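Tube-forming protein in Mycobacterial Envelpe, TiME (Mycolicibacterium smegmatis, PDB 7CU9) probably forms a tube across the mycobacterial outer envelope that serves in protein transport, this chain being its soluble domain. Local coordinates at residues T114-D119 with E124-T129; T154-E159 with V179-M184. All coordinates share one frame; numbering follows the deposited sequence.

Overall arrangement
Both contacts involve the same antiparallel sheet of the PknH-like extracellular domain, and they lie on opposite sides of the chain's centre. Contact 1 joins two neighbouring strands of that sheet in a hairpin near the strand 39-41 border, whereas contact 2 sets the C-terminal helix 174-185 against strand 150-158, two places further into the sheet from strand 123-129. Their centres are 24 Å apart and their nearest atoms about 10 Å, so they do not touch; strand 137-144 runs between strands 123-129 and 150-158. Along the chain the hairpin of contact 1 is complete before the segments of contact 2 begin.

Contact 1 (T114-D119 with E124-T129); sequences TAMHLD and EVWTFT
A two-stranded antiparallel beta hairpin brings 114-119 against 124-129, with Thr-114 paired to Trp-126 and Met-116 to Glu-124 as hydrogen-bonded pairs. Each is closed by two backbone bonds: Thr-114 N to Trp-126 O and Trp-126 N to Thr-114 O are both 3.0 Å, while Met-116 N lies 2.7 Å from Glu-124 O and Glu-124 N also donates to Met-116 O. Between them Ala-115 and Val-125 form a non-hydrogen-bonded pair, their CA atoms 4.4 Å apart. A CA-H...O contact from Ala-115 CA to Glu-124 O adds to the backbone pairing.

The face bearing Thr-114, Met-116, Glu-124 and Trp-126 carries the main side-chain contacts. Met-116 makes a Met-aromatic contact, its SD 3.5 Å from Trp-126 CD1 and approaching the five-membered ring obliquely. The side chain runs extended through chi2, and the bend at chi3 (79°) then turns CE aside, leaving the sulfur as the atom nearest the indole. Within its own strand, Trp-126 NE1 donates to Glu-124 OE1 (3.0 Å); the oxygen sits in the indole plane, but the N-H reaches it from above the carboxylate plane. This bond ties the carboxylate to the indole edge, and Leu-118 CD1 packs against the same carboxylate, 3.7 Å from Glu-124 OE2. At the other end, the methyl CG2 of Thr-114 meets Phe-128 CE1 at 3.8 Å, while its OG1 bonds to Asn-43 N.

Strand 39-41 flanks 113-118 on one side and strand 137-144 flanks 123-129 on the other, where Lys-142 makes a cation-pi contact with Trp-126. Helix 47-50 packs on Met-116 and Phe-128 through Ala-50, with Trp-49 also touching the phenylalanine.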
loop_
_atom_site.group_PDB
_atom_site.type_symbol
_atom_site.label_atom_id
_atom_site.label_comp_id
_atom_site.label_asym_id
_atom_site.label_seq_id
_atom_site.Cartn_x
_atom_site.Cartn_y
_atom_site.Cartn_z
ATOM N N THR B 114 -17.583 17.580 3.862
ATOM C CA THR B 114 -18.580 18.057 2.872
ATOM C C THR B 114 -18.982 16.911 1.950
ATOM O O THR B 114 -18.216 15.942 1.817
ATOM C CB THR B 114 -18.058 19.287 2.119
ATOM O OG1 THR B 114 -19.159 19.888 1.436
ATOM C CG2 THR B 114 -16.956 18.956 1.140
ATOM N N ALA B 115 -20.160 17.038 1.343
ATOM C CA ALA B 115 -20.725 16.046 0.408
ATOM C C ALA B 115 -20.231 16.343 -1.009
ATOM O O ALA B 115 -20.209 17.524 -1.406
ATOM C CB ALA B 115 -22.232 16.050 0.485
ATOM N N MET B 116 -19.800 15.289 -1.696
ATOM C CA MET B 116 -19.468 15.308 -3.145
ATOM C C MET B 116 -20.622 14.644 -3.897
ATOM O O MET B 116 -20.939 13.485 -3.580
ATOM C CB MET B 116 -18.172 14.549 -3.454
ATOM C CG MET B 116 -16.914 15.332 -3.156
ATOM S SD MET B 116 -15.413 14.412 -3.607
ATOM C CE MET B 116 -15.370 14.665 -5.382
ATOM N N HIS B 117 -21.236 15.375 -4.825
ATOM C CA HIS B 117 -22.313 14.859 -5.711
ATOM C C HIS B 117 -21.677 14.463 -7.043
ATOM O O HIS B 117 -21.234 15.370 -7.766
ATOM C CB HIS B 117 -23.421 15.903 -5.859
ATOM C CG HIS B 117 -23.908 16.406 -4.546
ATOM N ND1 HIS B 117 -24.754 15.666 -3.744
ATOM C CD2 HIS B 117 -23.646 17.547 -3.876
ATOM C CE1 HIS B 117 -25.002 16.341 -2.640
ATOM N NE2 HIS B 117 -24.338 17.497 -2.696
ATOM N N LEU B 118 -21.606 13.160 -7.325
ATOM C CA LEU B 118 -20.915 12.603 -8.519
ATOM C C LEU B 118 -21.882 12.599 -9.707
ATOM O O LEU B 118 -23.106 12.481 -9.479
ATOM C CB LEU B 118 -20.405 11.194 -8.203
ATOM C CG LEU B 118 -19.500 11.067 -6.975
ATOM C CD1 LEU B 118 -18.924 9.663 -6.877
ATOM C CD2 LEU B 118 -18.380 12.096 -6.998
ATOM N N ASP B 119 -21.344 12.740 -10.923
ATOM C CA ASP B 119 -22.117 12.769 -12.194
ATOM C C ASP B 119 -22.939 11.480 -12.325
ATOM O O ASP B 119 -24.036 11.549 -12.910
ATOM C CB ASP B 119 -21.197 12.969 -13.403
ATOM C CG ASP B 119 -20.635 14.375 -13.539
ATOM O OD1 ASP B 119 -20.993 15.242 -12.714
ATOM O OD2 ASP B 119 -19.844 14.597 -14.479
ATOM N N GLU B 124 -20.950 11.064 -1.992
ATOM C CA GLU B 124 -19.883 10.639 -1.053
ATOM C C GLU B 124 -19.645 11.776 -0.063
ATOM O O GLU B 124 -19.808 12.941 -0.453
ATOM C CB GLU B 124 -18.594 10.308 -1.801
ATOM C CG GLU B 124 -18.725 9.131 -2.750
ATOM C CD GLU B 124 -17.490 8.866 -3.591
ATOM O OE1 GLU B 124 -16.633 9.772 -3.695
ATOM O OE2 GLU B 124 -17.396 7.758 -4.155
ATOM N N VAL B 125 -19.298 11.444 1.178
ATOM C CA VAL B 125 -18.957 12.449 2.222
ATOM C C VAL B 125 -17.468 12.301 2.522
ATOM O O VAL B 125 -17.033 11.170 2.807
ATOM C CB VAL B 125 -19.825 12.279 3.480
ATOM C CG1 VAL B 125 -19.414 13.240 4.583
ATOM C CG2 VAL B 125 -21.300 12.431 3.143
ATOM N N TRP B 126 -16.721 13.397 2.397
ATOM C CA TRP B 126 -15.247 13.415 2.561
ATOM C C TRP B 126 -14.857 14.440 3.620
ATOM O O TRP B 126 -15.442 15.539 3.633
ATOM C CB TRP B 126 -14.555 13.712 1.228
ATOM C CG TRP B 126 -14.691 12.612 0.225
ATOM C CD1 TRP B 126 -15.683 12.468 -0.700
ATOM C CD2 TRP B 126 -13.808 11.490 0.047
ATOM N NE1 TRP B 126 -15.470 11.344 -1.449
ATOM C CE2 TRP B 126 -14.330 10.722 -1.015
ATOM C CE3 TRP B 126 -12.626 11.067 0.663
ATOM C CZ2 TRP B 126 -13.708 9.558 -1.466
ATOM C CZ3 TRP B 126 -12.017 9.913 0.223
ATOM C CH2 TRP B 126 -12.551 9.171 -0.829
ATOM N N THR B 127 -13.878 14.077 4.445
ATOM C CA THR B 127 -13.245 14.950 5.463
ATOM C C THR B 127 -11.855 15.344 4.965
ATOM O O THR B 127 -11.035 14.437 4.692
ATOM C CB THR B 127 -13.171 14.251 6.821
ATOM O OG1 THR B 127 -14.520 13.953 7.186
ATOM C CG2 THR B 127 -12.499 15.102 7.873
ATOM N N PHE B 128 -11.600 16.645 4.874
ATOM C CA PHE B 128 -10.355 17.209 4.306
ATOM C C PHE B 128 -9.406 17.636 5.422
ATOM O O PHE B 128 -9.847 18.276 6.396
ATOM C CB PHE B 128 -10.693 18.384 3.393
ATOM C CG PHE B 128 -11.427 17.963 2.150
ATOM C CD1 PHE B 128 -12.806 17.838 2.144
ATOM C CD2 PHE B 128 -10.733 17.659 0.992
ATOM C CE1 PHE B 128 -13.473 17.423 1.002
ATOM C CE2 PHE B 128 -11.403 17.247 -0.148
ATOM C CZ PHE B 128 -12.769 17.130 -0.145
ATOM N N THR B 129 -8.124 17.316 5.258
ATOM C CA THR B 129 -7.032 17.771 6.147
ATOM C C THR B 129 -5.836 18.174 5.287
ATOM O O THR B 129 -5.662 17.610 4.193
ATOM C CB THR B 129 -6.677 16.694 7.177
ATOM O OG1 THR B 129 -6.235 15.535 6.476
ATOM C CG2 THR B 129 -7.843 16.332 8.070
#

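Contact 2 (T154-E159 with V179-M184); sequences TTRKRE and VLAGAM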
loop_
_atom_site.group_PDB
_atom_site.type_symbol
_atom_site.label_atom_id
_atom_site.label_comp_id
_atom_site.label_asym_id
_atom_site.label_seq_id
_atom_site.Cartn_x
_atom_site.Cartn_y
_atom_site.Cartn_z
ATOM N N THR B 154 -0.903 15.346 -3.964
ATOM C CA THR B 154 0.241 16.284 -4.058
ATOM C C THR B 154 0.082 17.111 -5.334
ATOM O O THR B 154 -0.281 16.545 -6.387
ATOM C CB THR B 154 1.587 15.563 -3.949
ATOM O OG1 THR B 154 2.578 16.578 -3.773
ATOM C CG2 THR B 154 1.918 14.704 -5.148
ATOM N N THR B 155 0.293 18.416 -5.203
ATOM C CA THR B 155 0.286 19.390 -6.316
ATOM C C THR B 155 1.663 20.036 -6.352
ATOM O O THR B 155 2.099 20.558 -5.311
ATOM C CB THR B 155 -0.817 20.434 -6.129
ATOM O OG1 THR B 155 -2.053 19.726 -6.174
ATOM C CG2 THR B 155 -0.777 21.525 -7.176
ATOM N N ARG B 156 2.330 19.995 -7.497
ATOM C CA ARG B 156 3.723 20.476 -7.581
ATOM C C ARG B 156 3.879 21.350 -8.810
ATOM O O ARG B 156 3.482 20.936 -9.904
ATOM C CB ARG B 156 4.678 19.293 -7.578
ATOM C CG ARG B 156 4.483 18.440 -6.339
ATOM C CD ARG B 156 5.493 17.347 -6.289
ATOM N NE ARG B 156 5.213 16.498 -5.152
ATOM C CZ ARG B 156 6.029 15.549 -4.740
ATOM N NH1 ARG B 156 7.155 15.327 -5.399
ATOM N NH2 ARG B 156 5.706 14.815 -3.691
ATOM N N LYS B 157 4.436 22.533 -8.588
ATOM C CA LYS B 157 4.748 23.515 -9.647
ATOM C C LYS B 157 6.244 23.390 -9.920
ATOM O O LYS B 157 7.033 23.534 -8.974
ATOM C CB LYS B 157 4.292 24.891 -9.166
ATOM C CG LYS B 157 4.278 25.975 -10.226
ATOM C CD LYS B 157 5.650 26.405 -10.635
ATOM C CE LYS B 157 5.707 27.861 -11.027
ATOM N NZ LYS B 157 7.079 28.220 -11.440
ATOM N N ARG B 158 6.615 23.078 -11.158
ATOM C CA ARG B 158 8.025 22.872 -11.562
ATOM C C ARG B 158 8.226 23.635 -12.868
ATOM O O ARG B 158 7.665 23.206 -13.875
ATOM C CB ARG B 158 8.334 21.378 -11.694
ATOM C CG ARG B 158 8.134 20.577 -10.414
ATOM C CD ARG B 158 9.175 20.939 -9.373
ATOM N NE ARG B 158 9.105 20.094 -8.184
ATOM C CZ ARG B 158 8.421 20.373 -7.076
ATOM N NH1 ARG B 158 7.712 21.483 -6.961
ATOM N NH2 ARG B 158 8.458 19.517 -6.069
ATOM N N GLU B 159 8.967 24.746 -12.826
ATOM C CA GLU B 159 9.150 25.643 -13.996
ATOM C C GLU B 159 7.759 25.998 -14.540
ATOM O O GLU B 159 6.974 26.628 -13.812
ATOM C CB GLU B 159 10.064 24.975 -15.029
ATOM C CG GLU B 159 11.512 24.847 -14.585
ATOM C CD GLU B 159 12.378 26.062 -14.881
ATOM O OE1 GLU B 159 11.815 27.145 -15.117
ATOM O OE2 GLU B 159 13.623 25.918 -14.870
ATOM N N VAL B 179 6.382 8.978 -4.399
ATOM C CA VAL B 179 7.192 8.230 -5.406
ATOM C C VAL B 179 6.638 8.556 -6.800
ATOM O O VAL B 179 7.433 8.838 -7.712
ATOM C CB VAL B 179 7.195 6.714 -5.141
ATOM C CG1 VAL B 179 7.804 5.953 -6.305
ATOM C CG2 VAL B 179 7.917 6.370 -3.848
ATOM N N LEU B 180 5.315 8.531 -6.950
ATOM C CA LEU B 180 4.631 8.757 -8.249
ATOM C C LEU B 180 4.937 10.173 -8.751
ATOM O O LEU B 180 5.330 10.306 -9.916
ATOM C CB LEU B 180 3.129 8.537 -8.068
ATOM C CG LEU B 180 2.257 8.831 -9.288
ATOM C CD1 LEU B 180 2.741 8.071 -10.521
ATOM C CD2 LEU B 180 0.804 8.510 -8.989
ATOM N N ALA B 181 4.746 11.196 -7.919
ATOM C CA ALA B 181 5.032 12.597 -8.302
ATOM C C ALA B 181 6.505 12.725 -8.712
ATOM O O ALA B 181 6.785 13.452 -9.680
ATOM C CB ALA B 181 4.670 13.550 -7.192
ATOM N N GLY B 182 7.413 12.050 -8.004
ATOM C CA GLY B 182 8.843 12.012 -8.366
ATOM C C GLY B 182 9.046 11.429 -9.755
ATOM O O GLY B 182 9.790 12.020 -10.559
ATOM N N ALA B 183 8.395 10.304 -10.051
ATOM C CA ALA B 183 8.503 9.600 -11.348
ATOM C C ALA B 183 7.991 10.511 -12.469
ATOM O O ALA B 183 8.618 10.558 -13.541
ATOM C CB ALA B 183 7.744 8.297 -11.301
ATOM N N MET B 184 6.892 11.222 -12.225
ATOM C CA MET B 184 6.303 12.163 -13.215
ATOM C C MET B 184 7.305 13.292 -13.472
ATOM O O MET B 184 7.581 13.594 -14.652
ATOM C CB MET B 184 4.979 12.730 -12.698
ATOM C CG MET B 184 3.910 11.665 -12.517
ATOM S SD MET B 184 2.550 12.212 -11.472
ATOM C CE MET B 184 1.714 13.310 -12.612
HETATM O O HOH W 1 7.615 15.868 -8.189
#
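Ala-181 CB rests over the centre of one guanidinium face of Arg-156, 3.4 Å from CZ. The arginine reaches the helix with CG anti to the carbonyl carbon (chi1 -57°) and then runs extended as far as NE, which carries its flat head across the alanine methyl. The head's rotation is restrained at the edge: Arg-156 NE donates a nearly straight 3.0 Å bond to Thr-154 OG1, which lies close to the guanidinium plane. Thr-154 OG1 is placed for this by its chi1 of -168°, and it also bonds to Asp-139; the same torsion directs CG2 at the helix, 3.6 Å from Ala-181 CB. One methyl group is thus touched by two side chains from alternate positions of strand 150-158, as helix 174-185 packs on a face of the antiparallel sheet, its 179-184 segment running in nearly the same direction as 154-158, at 28°. A water links the polar parts, accepting from Arg-156 NH1 at 2.9 Å and donating weakly to Ala-181 O. Further along the strand, the Arg-158 guanidinium turns one face to Arg-156 CB, which lies over it off centre, toward the rim, while its NH2 forms a salt bridge with Asp-137 and its NE bonds to Gln-185 of the helix.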